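Local structure of 2,5-dihydroxypyridine 5,6-dioxygenase (Pseudomonas putida KT2440, 7CN3) at residues C[19-24]-C[116-121]; C[71-76]-C[100-105]; C[297-302]-C[321-326]. The protein catalyses the iron(II)-dependent ring opening of 2,5-dihydroxypyridine by dioxygen, giving N-formylmaleamate in the aerobic breakdown of nicotinate. One frame throughout, in Å; residues are numbered along the deposited sequence.

Contact 1 (C[19-24]-C[116-121]); sequences SRVDET and GTRILL
The polar part of this contact is the guanidinium group of R118 reaching the carbonyl of S19. R118 NH2 donates to S19 O at 2.7 Å and 164°, a nearly straight bond that lies in the carbonyl plane and only 7° out of the guanidinium plane. R118 NE adds a weak second bond to the same S19 O, 3.3 Å long, and also donates to A181 O, while R118 NH1 is held by Q25 OE1. The nearby R20 O comes within 3.2 Å of R118 NH2, at the edge of the same flat group. Beyond CG the R118 chain runs extended, which carries the guanidinium from strand 118-121 across to the loop.

Carbon contacts are slight: L120 CD2 lies 4.2 Å from the S19 hydroxyl, OG, whose own hydrogen bonds go to V15 O and A181 N, and V21 CG2 is 4.3 Å from the guanidinium nitrogen R118 NH2.

The backbone explains why carbonyls gather here. Helix 5-18 ends in a Schellman motif with R20, at positive phi, as its C-prime residue, closed by backbone bonds from R20 N and V21 N to carbonyls of the helix's last turn. The buried arginine thus meets the C-terminal end of a helix, where the carbonyl dipoles would be expected to favour a positive charge, and joins that helix end to a strand of the parallel sheet.

Contact 2 (C[71-76]-C[100-105]); sequences DMTAYC and TMMLLH. With G6C (5-oxidanyl-1H-pyridin-2-one), chain M; EDO (1,2-ethanediol), chain N.
The imidazole of H105 meets C76 SG obliquely, the sulfur 4.8 Å from the ring centroid and 52° off its normal, so the approach is neither over the face nor in the plane. One face of the ring is covered by CG of the adjoining L104, 3.7 Å above its centre, and at the edge, in plane, lies OB of the bound 5-oxidanyl-1H-pyridin-2-one, to which H105 NE2 donates at 2.9 Å and 162°. Two loops thus face each other at the substrate pocket, one opening with an Asx turn within a type I beta turn from D71 to A74, the other following strand 96-99 of the parallel sheet and leading into helix 107-114. E308 OE1 holds H105 ND1, the second ring nitrogen, and L104 CD2 packs on the ligand ring.

In the Asx turn D71 OD1 accepts from both T73 N and T73 OG1, and D71 OD2 forms a salt bridge with K220.

Apolar packing joins the loops. M72 and M102 cross obliquely, M72 SD lying 3.9 Å from M102 CB, and the extended M72 chain brings its CE to 3.9 Å from M101 O. M102 instead bends about its CB-CG bond (chi2 -96°), which turns its end onto the threonine: M102 CE presses on T73 CG2 at 3.5 Å, tighter than usual for two carbons.

Contact 3 (C[297-302]-C[321-326]); sequences GNFLFS and IPLRNC. With FE2 (Fe (II) ion), chain L.
Backbone pairing between F299-F301 and I321-L323 supplies four hydrogen bonds. F299 N donates to L323 O at 3.0 Å, in the carbonyl plane, and L323 N returns the bond to F299 O at 2.7 Å. I321 N meets F301 O almost head-on, with a C=O...donor angle of 170°, whereas F301 N approaches I321 O from above the carbonyl plane. L300 faces P322 in the intervening non-hydrogen-bonded pair, where the proline has no N-H to give. Just past the paired strands, water 1 bridges G297 O, L323 O and C326 N.

Strands 299-303 and 319-323 are antiparallel neighbours in a sheet, 319-323 being its outermost strand within the chain. The first carries S302, whose OG binds the iron(II) ion at 2.2 Å; H265, H318 and D320, with waters 2 and 3, complete the site.

Apolar packing differs on the two faces. F301 has its CG between backbone N and carbonyl carbon (chi1 67°), which swings the ring across to the neighbouring strand. I321 CB then sits over one ring face in a CH-pi contact, 4.0 Å from the centroid, while L323 CG lies at the ring edge, in plane. An alanine at F301 is likely to leave I321 CB without the ring face it packs on and L323 without the edge beside it. L323 lies alongside F299, its CD1 at the ring edge of that residue. On the face of L300 and P322, L300 CD1 meets P322 CD at 4.1 Å, and N298 ND2, donating to R293 O, comes within 3.6 Å of P322 CB.

Contact 2 is nested along the chain inside the loop closed by contact 1, and the two touch where L121 CD1 packs 3.6 Å from M102 CA; their centres are 21 Å apart. Contact 3 follows both in sequence and lies across the chain's centre from them, its nearest atoms about 6 Å from contact 2 and about 13 Å from contact 1. The active site relates contacts 2 and 3: the H105 side chain is about 4 Å from the iron(II) ion that S302 binds, and the L300 side chain about 6 Å from the bound pyridinone. Contact 1 stands farther back, with the L120 side chain about 10 Å from that ligand.

Contact 1 (C[19-24]-C[116-121])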
loop_
_atom_site.group_PDB
_atom_site.type_symbol
_atom_site.label_atom_id
_atom_site.label_comp_id
_atom_site.label_asym_id
_atom_site.label_seq_id
_atom_site.Cartn_x
_atom_site.Cartn_y
_atom_site.Cartn_z
ATOM N N SER C 19 -24.156 -20.247 -7.766
ATOM C CA SER C 19 -23.339 -20.920 -8.767
ATOM C C SER C 19 -22.913 -22.315 -8.321
ATOM O O SER C 19 -21.971 -22.872 -8.895
ATOM C CB SER C 19 -22.112 -20.070 -9.113
ATOM O OG SER C 19 -22.482 -18.801 -9.638
ATOM N N ARG C 20 -23.575 -22.872 -7.297
ATOM C CA ARG C 20 -23.361 -24.251 -6.838
ATOM C C ARG C 20 -21.924 -24.496 -6.383
ATOM O O ARG C 20 -21.371 -25.579 -6.575
ATOM C CB ARG C 20 -23.762 -25.260 -7.919
ATOM C CG ARG C 20 -25.192 -25.058 -8.431
ATOM C CD ARG C 20 -25.770 -26.300 -9.113
ATOM N NE ARG C 20 -27.153 -26.068 -9.539
ATOM C CZ ARG C 20 -27.639 -26.320 -10.759
ATOM N NH1 ARG C 20 -28.911 -26.050 -11.039
ATOM N NH2 ARG C 20 -26.864 -26.847 -11.704
ATOM N N VAL C 21 -21.293 -23.491 -5.791
ATOM C CA VAL C 21 -19.985 -23.682 -5.180
ATOM C C VAL C 21 -20.201 -24.217 -3.770
ATOM O O VAL C 21 -20.928 -23.615 -2.974
ATOM C CB VAL C 21 -19.189 -22.370 -5.160
ATOM C CG1 VAL C 21 -17.967 -22.503 -4.252
ATOM C CG2 VAL C 21 -18.798 -21.945 -6.595
ATOM N N ASP C 22 -19.599 -25.358 -3.466
ATOM C CA ASP C 22 -19.598 -25.866 -2.096
ATOM C C ASP C 22 -18.271 -26.580 -1.866
ATOM O O ASP C 22 -17.320 -26.400 -2.633
ATOM C CB ASP C 22 -20.827 -26.757 -1.828
ATOM C CG ASP C 22 -20.942 -27.933 -2.791
ATOM O OD1 ASP C 22 -19.914 -28.399 -3.324
ATOM O OD2 ASP C 22 -22.083 -28.404 -3.005
ATOM N N GLU C 23 -18.217 -27.408 -0.817
ATOM C CA GLU C 23 -16.983 -28.095 -0.440
ATOM C C GLU C 23 -16.513 -29.079 -1.508
ATOM O O GLU C 23 -15.335 -29.437 -1.533
ATOM C CB GLU C 23 -17.168 -28.817 0.909
ATOM C CG GLU C 23 -18.360 -29.798 0.972
ATOM C CD GLU C 23 -19.716 -29.109 1.170
ATOM O OE1 GLU C 23 -20.756 -29.810 1.135
ATOM O OE2 GLU C 23 -19.745 -27.865 1.347
ATOM N N THR C 24 -17.385 -29.511 -2.408
ATOM C CA THR C 24 -16.928 -30.395 -3.467
ATOM C C THR C 24 -16.354 -29.652 -4.668
ATOM O O THR C 24 -15.854 -30.298 -5.593
ATOM C CB THR C 24 -18.064 -31.302 -3.933
ATOM O OG1 THR C 24 -18.997 -30.538 -4.715
ATOM C CG2 THR C 24 -18.769 -31.933 -2.727
ATOM N N GLY C 116 -15.987 -28.562 -19.368
ATOM C CA GLY C 116 -16.942 -28.629 -18.272
ATOM C C GLY C 116 -16.793 -27.535 -17.228
ATOM O O GLY C 116 -17.696 -27.352 -16.397
ATOM N N THR C 117 -15.683 -26.814 -17.236
ATOM C CA THR C 117 -15.532 -25.672 -16.342
ATOM C C THR C 117 -16.586 -24.630 -16.685
ATOM O O THR C 117 -16.888 -24.402 -17.861
ATOM C CB THR C 117 -14.119 -25.097 -16.485
ATOM O OG1 THR C 117 -13.170 -26.113 -16.136
ATOM C CG2 THR C 117 -13.899 -23.824 -15.616
ATOM N N ARG C 118 -17.197 -24.046 -15.657
ATOM C CA ARG C 118 -18.066 -22.893 -15.847
ATOM C C ARG C 118 -17.333 -21.618 -15.429
ATOM O O ARG C 118 -16.373 -21.649 -14.654
ATOM C CB ARG C 118 -19.369 -23.060 -15.063
ATOM C CG ARG C 118 -19.210 -23.360 -13.576
ATOM C CD ARG C 118 -20.413 -24.178 -13.077
ATOM N NE ARG C 118 -20.561 -24.088 -11.626
ATOM C CZ ARG C 118 -20.006 -24.938 -10.768
ATOM N NH1 ARG C 118 -19.267 -25.954 -11.205
ATOM N NH2 ARG C 118 -20.185 -24.773 -9.468
ATOM N N ILE C 119 -17.769 -20.487 -15.973
ATOM C CA ILE C 119 -17.063 -19.226 -15.767
ATOM C C ILE C 119 -18.069 -18.149 -15.413
ATOM O O ILE C 119 -19.069 -17.978 -16.125
ATOM C CB ILE C 119 -16.264 -18.784 -17.008
ATOM C CG1 ILE C 119 -15.259 -19.842 -17.459
ATOM C CG2 ILE C 119 -15.556 -17.471 -16.745
ATOM C CD1 ILE C 119 -14.756 -19.556 -18.861
ATOM N N LEU C 120 -17.774 -17.396 -14.348
ATOM C CA LEU C 120 -18.546 -16.220 -13.952
ATOM C C LEU C 120 -17.677 -14.977 -14.085
ATOM O O LEU C 120 -16.697 -14.818 -13.348
ATOM C CB LEU C 120 -19.061 -16.358 -12.524
ATOM C CG LEU C 120 -19.887 -15.198 -11.954
ATOM C CD1 LEU C 120 -21.196 -15.040 -12.702
ATOM C CD2 LEU C 120 -20.156 -15.417 -10.485
ATOM N N LEU C 121 -18.034 -14.098 -15.021
ATOM C CA LEU C 121 -17.376 -12.809 -15.149
ATOM C C LEU C 121 -17.886 -11.874 -14.058
ATOM O O LEU C 121 -19.086 -11.836 -13.764
ATOM C CB LEU C 121 -17.650 -12.210 -16.533
ATOM C CG LEU C 121 -16.955 -10.884 -16.883
ATOM C CD1 LEU C 121 -15.453 -11.037 -16.917
ATOM C CD2 LEU C 121 -17.459 -10.296 -18.215
#

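Contact 2 (C[71-76]-C[100-105])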
loop_
_atom_site.group_PDB
_atom_site.type_symbol
_atom_site.label_atom_id
_atom_site.label_comp_id
_atom_site.label_asym_id
_atom_site.label_seq_id
_atom_site.Cartn_x
_atom_site.Cartn_y
_atom_site.Cartn_z
ATOM N N ASP C 71 -11.614 0.429 -21.904
ATOM C CA ASP C 71 -12.708 -0.524 -21.778
ATOM C C ASP C 71 -12.261 -1.926 -22.196
ATOM O O ASP C 71 -11.693 -2.117 -23.272
ATOM C CB ASP C 71 -13.906 -0.086 -22.617
ATOM C CG ASP C 71 -15.176 -0.880 -22.278
ATOM O OD1 ASP C 71 -15.302 -2.044 -22.721
ATOM O OD2 ASP C 71 -16.036 -0.341 -21.547
ATOM N N MET C 72 -12.560 -2.913 -21.357
ATOM C CA MET C 72 -12.140 -4.282 -21.654
ATOM C C MET C 72 -12.717 -4.800 -22.969
ATOM O O MET C 72 -12.095 -5.649 -23.619
ATOM C CB MET C 72 -12.533 -5.215 -20.502
ATOM C CG MET C 72 -12.021 -4.760 -19.131
ATOM S SD MET C 72 -12.852 -5.566 -17.732
ATOM C CE MET C 72 -11.530 -5.529 -16.505
ATOM N N THR C 73 -13.890 -4.315 -23.389
ATOM C CA THR C 73 -14.523 -4.840 -24.605
ATOM C C THR C 73 -14.034 -4.158 -25.873
ATOM O O THR C 73 -14.531 -4.472 -26.958
ATOM C CB THR C 73 -16.059 -4.713 -24.541
ATOM O OG1 THR C 73 -16.461 -3.347 -24.758
ATOM C CG2 THR C 73 -16.585 -5.179 -23.190
ATOM N N ALA C 74 -13.084 -3.232 -25.766
ATOM C CA ALA C 74 -12.701 -2.438 -26.926
ATOM C C ALA C 74 -11.982 -3.294 -27.962
ATOM O O ALA C 74 -12.432 -3.403 -29.110
ATOM C CB ALA C 74 -11.840 -1.252 -26.481
ATOM N N TYR C 75 -10.873 -3.935 -27.565
ATOM C CA TYR C 75 -10.072 -4.781 -28.451
ATOM C C TYR C 75 -10.310 -6.256 -28.106
ATOM O O TYR C 75 -9.704 -6.799 -27.179
ATOM C CB TYR C 75 -8.593 -4.403 -28.356
ATOM C CG TYR C 75 -7.793 -4.722 -29.613
ATOM C CD1 TYR C 75 -7.234 -5.984 -29.802
ATOM C CD2 TYR C 75 -7.614 -3.775 -30.619
ATOM C CE1 TYR C 75 -6.492 -6.292 -30.943
ATOM C CE2 TYR C 75 -6.880 -4.077 -31.776
ATOM C CZ TYR C 75 -6.325 -5.336 -31.923
ATOM O OH TYR C 75 -5.606 -5.653 -33.052
ATOM N N CYS C 76 -11.173 -6.907 -28.882
ATOM C CA CYS C 76 -11.536 -8.312 -28.682
ATOM C C CYS C 76 -10.706 -9.170 -29.637
ATOM O O CYS C 76 -11.173 -9.623 -30.678
ATOM C CB CYS C 76 -13.042 -8.513 -28.899
ATOM S SG CYS C 76 -14.061 -7.536 -27.724
ATOM N N THR C 100 -12.159 -11.926 -13.235
ATOM C CA THR C 100 -12.077 -10.500 -12.954
ATOM C C THR C 100 -11.163 -9.762 -13.931
ATOM O O THR C 100 -10.749 -8.635 -13.645
ATOM C CB THR C 100 -11.610 -10.259 -11.510
ATOM O OG1 THR C 100 -10.188 -10.438 -11.422
ATOM C CG2 THR C 100 -12.328 -11.214 -10.528
ATOM N N MET C 101 -10.837 -10.369 -15.081
ATOM C CA MET C 101 -10.031 -9.682 -16.084
ATOM C C MET C 101 -10.649 -9.663 -17.476
ATOM O O MET C 101 -10.248 -8.815 -18.279
ATOM C CB MET C 101 -8.611 -10.276 -16.146
ATOM C CG MET C 101 -8.469 -11.669 -16.710
ATOM S SD MET C 101 -6.712 -12.075 -16.898
ATOM C CE MET C 101 -6.168 -10.670 -17.814
ATOM N N MET C 102 -11.601 -10.555 -17.777
ATOM C CA MET C 102 -12.482 -10.567 -18.948
ATOM C C MET C 102 -11.891 -11.310 -20.146
ATOM O O MET C 102 -11.140 -10.740 -20.944
ATOM C CB MET C 102 -12.881 -9.148 -19.358
ATOM C CG MET C 102 -14.165 -9.065 -20.170
ATOM S SD MET C 102 -13.846 -9.010 -21.929
ATOM C CE MET C 102 -15.400 -8.357 -22.497
ATOM N N LEU C 103 -12.284 -12.575 -20.300
ATOM C CA LEU C 103 -11.890 -13.428 -21.410
ATOM C C LEU C 103 -12.978 -13.580 -22.474
ATOM O O LEU C 103 -12.717 -14.190 -23.525
ATOM C CB LEU C 103 -11.510 -14.824 -20.888
ATOM C CG LEU C 103 -10.334 -15.043 -19.921
ATOM C CD1 LEU C 103 -10.257 -16.508 -19.523
ATOM C CD2 LEU C 103 -9.034 -14.631 -20.570
ATOM N N LEU C 104 -14.189 -13.072 -22.226
ATOM C CA LEU C 104 -15.281 -13.235 -23.183
ATOM C C LEU C 104 -14.880 -12.710 -24.561
ATOM O O LEU C 104 -14.126 -11.738 -24.678
ATOM C CB LEU C 104 -16.545 -12.515 -22.689
ATOM C CG LEU C 104 -17.727 -12.399 -23.670
ATOM C CD1 LEU C 104 -18.525 -13.716 -23.813
ATOM C CD2 LEU C 104 -18.643 -11.221 -23.296
ATOM N N HIS C 105 -15.390 -13.381 -25.600
ATOM C CA HIS C 105 -15.136 -13.106 -27.015
ATOM C C HIS C 105 -13.780 -13.631 -27.465
ATOM O O HIS C 105 -13.229 -13.131 -28.453
ATOM C CB HIS C 105 -15.233 -11.611 -27.378
ATOM C CG HIS C 105 -16.585 -11.006 -27.148
ATOM N ND1 HIS C 105 -17.729 -11.482 -27.750
ATOM C CD2 HIS C 105 -16.971 -9.950 -26.391
ATOM C CE1 HIS C 105 -18.764 -10.758 -27.362
ATOM N NE2 HIS C 105 -18.330 -9.814 -26.545
HETATM O OB G6C M . -20.352 -8.238 -25.294
HETATM C CG G6C M . -20.797 -8.511 -24.035
HETATM C CD1 G6C M . -21.867 -9.390 -23.903
HETATM C CD2 G6C M . -20.200 -7.916 -22.928
HETATM N NE1 G6C M . -22.323 -9.678 -22.684
HETATM C CE2 G6C M . -20.700 -8.227 -21.673
HETATM C CZ G6C M . -21.766 -9.123 -21.583
HETATM O OH G6C M . -22.270 -9.468 -20.367
HETATM C C1 EDO N . -2.758 -6.625 -31.949
HETATM O O1 EDO N . -2.790 -6.596 -30.512
HETATM C C2 EDO N . -2.446 -5.230 -32.480
HETATM O O2 EDO N . -3.047 -4.231 -31.641
#

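Contact 3 (C[297-302]-C[321-326])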
loop_
_atom_site.group_PDB
_atom_site.type_symbol
_atom_site.label_atom_id
_atom_site.label_comp_id
_atom_site.label_asym_id
_atom_site.label_seq_id
_atom_site.Cartn_x
_atom_site.Cartn_y
_atom_site.Cartn_z
ATOM N N GLY C 297 -36.374 -4.323 -21.938
ATOM C CA GLY C 297 -36.994 -3.917 -23.169
ATOM C C GLY C 297 -36.097 -3.314 -24.229
ATOM O O GLY C 297 -36.614 -2.928 -25.273
ATOM N N ASN C 298 -34.782 -3.205 -24.017
ATOM C CA ASN C 298 -33.966 -2.696 -25.119
ATOM C C ASN C 298 -33.885 -3.714 -26.260
ATOM O O ASN C 298 -34.174 -4.895 -26.092
ATOM C CB ASN C 298 -32.561 -2.277 -24.636
ATOM C CG ASN C 298 -31.578 -3.462 -24.361
ATOM O OD1 ASN C 298 -31.862 -4.626 -24.599
ATOM N ND2 ASN C 298 -30.403 -3.116 -23.815
ATOM N N PHE C 299 -33.525 -3.233 -27.449
ATOM C CA PHE C 299 -32.969 -4.092 -28.483
ATOM C C PHE C 299 -31.472 -3.868 -28.506
ATOM O O PHE C 299 -31.014 -2.728 -28.678
ATOM C CB PHE C 299 -33.543 -3.824 -29.877
ATOM C CG PHE C 299 -32.855 -4.627 -30.954
ATOM C CD1 PHE C 299 -32.881 -6.015 -30.923
ATOM C CD2 PHE C 299 -32.150 -4.000 -31.980
ATOM C CE1 PHE C 299 -32.225 -6.764 -31.901
ATOM C CE2 PHE C 299 -31.497 -4.749 -32.974
ATOM C CZ PHE C 299 -31.531 -6.125 -32.922
ATOM N N LEU C 300 -30.711 -4.949 -28.351
ATOM C CA LEU C 300 -29.252 -4.888 -28.358
ATOM C C LEU C 300 -28.735 -5.626 -29.587
ATOM O O LEU C 300 -28.966 -6.834 -29.740
ATOM C CB LEU C 300 -28.677 -5.502 -27.075
ATOM C CG LEU C 300 -27.164 -5.536 -26.842
ATOM C CD1 LEU C 300 -26.610 -4.095 -26.849
ATOM C CD2 LEU C 300 -26.811 -6.284 -25.517
ATOM N N PHE C 301 -28.052 -4.912 -30.466
ATOM C CA PHE C 301 -27.268 -5.585 -31.497
ATOM C C PHE C 301 -25.805 -5.187 -31.353
ATOM O O PHE C 301 -25.440 -4.298 -30.575
ATOM C CB PHE C 301 -27.765 -5.273 -32.906
ATOM C CG PHE C 301 -27.568 -3.856 -33.315
ATOM C CD1 PHE C 301 -28.376 -2.857 -32.806
ATOM C CD2 PHE C 301 -26.568 -3.523 -34.208
ATOM C CE1 PHE C 301 -28.194 -1.543 -33.193
ATOM C CE2 PHE C 301 -26.377 -2.220 -34.602
ATOM C CZ PHE C 301 -27.188 -1.228 -34.093
ATOM N N SER C 302 -24.966 -5.860 -32.125
ATOM C CA SER C 302 -23.541 -5.778 -31.911
ATOM C C SER C 302 -22.862 -5.947 -33.255
ATOM O O SER C 302 -23.452 -6.469 -34.201
ATOM C CB SER C 302 -23.086 -6.851 -30.898
ATOM O OG SER C 302 -21.679 -6.835 -30.748
ATOM N N ILE C 321 -24.645 -1.900 -29.118
ATOM C CA ILE C 321 -25.537 -0.762 -29.351
ATOM C C ILE C 321 -26.955 -1.081 -28.875
ATOM O O ILE C 321 -27.684 -1.813 -29.566
ATOM C CB ILE C 321 -25.530 -0.373 -30.839
ATOM C CG1 ILE C 321 -24.102 0.004 -31.274
ATOM C CG2 ILE C 321 -26.492 0.789 -31.096
ATOM C CD1 ILE C 321 -23.898 0.205 -32.799
ATOM N N PRO C 322 -27.393 -0.569 -27.720
ATOM C CA PRO C 322 -28.803 -0.730 -27.331
ATOM C C PRO C 322 -29.714 0.369 -27.870
ATOM O O PRO C 322 -29.382 1.558 -27.879
ATOM C CB PRO C 322 -28.732 -0.689 -25.796
ATOM C CG PRO C 322 -27.583 0.194 -25.511
ATOM C CD PRO C 322 -26.573 -0.048 -26.604
ATOM N N LEU C 323 -30.878 -0.058 -28.357
ATOM C CA LEU C 323 -31.896 0.820 -28.916
ATOM C C LEU C 323 -33.133 0.802 -28.024
ATOM O O LEU C 323 -33.570 -0.267 -27.579
ATOM C CB LEU C 323 -32.289 0.385 -30.333
ATOM C CG LEU C 323 -31.188 0.175 -31.371
ATOM C CD1 LEU C 323 -31.839 -0.035 -32.734
ATOM C CD2 LEU C 323 -30.189 1.346 -31.412
ATOM N N ARG C 324 -33.688 1.983 -27.763
ATOM C CA ARG C 324 -34.933 2.145 -27.016
ATOM C C ARG C 324 -36.126 2.162 -27.947
ATOM O O ARG C 324 -35.998 2.322 -29.165
ATOM C CB ARG C 324 -34.941 3.445 -26.212
ATOM C CG ARG C 324 -34.142 3.358 -24.929
ATOM C CD ARG C 324 -33.759 4.739 -24.450
ATOM N NE ARG C 324 -34.840 5.426 -23.741
ATOM C CZ ARG C 324 -35.469 6.512 -24.192
ATOM N NH1 ARG C 324 -36.425 7.057 -23.457
ATOM N NH2 ARG C 324 -35.151 7.054 -25.375
ATOM N N ASN C 325 -37.307 1.984 -27.354
ATOM C CA ASN C 325 -38.568 2.241 -28.035
ATOM C C ASN C 325 -38.828 1.291 -29.204
ATOM O O ASN C 325 -39.544 1.647 -30.148
ATOM C CB ASN C 325 -38.618 3.685 -28.540
ATOM C CG ASN C 325 -38.507 4.692 -27.419
ATOM O OD1 ASN C 325 -39.214 4.597 -26.424
ATOM N ND2 ASN C 325 -37.617 5.673 -27.582
ATOM N N CYS C 326 -38.264 0.095 -29.190
ATOM C CA CYS C 326 -38.356 -0.754 -30.375
ATOM C C CYS C 326 -39.519 -1.726 -30.267
ATOM O O CYS C 326 -39.975 -2.063 -29.171
ATOM C CB CYS C 326 -37.058 -1.537 -30.582
ATOM S SG CYS C 326 -35.798 -0.558 -31.446
HETATM FE FE FE2 L . -21.418 -7.560 -28.648
HETATM O O HOH W 1 -36.237 -1.188 -27.544
HETATM O O HOH W 2 -19.993 -9.066 -29.657
HETATM O O HOH W 3 -21.625 -7.538 -26.413
#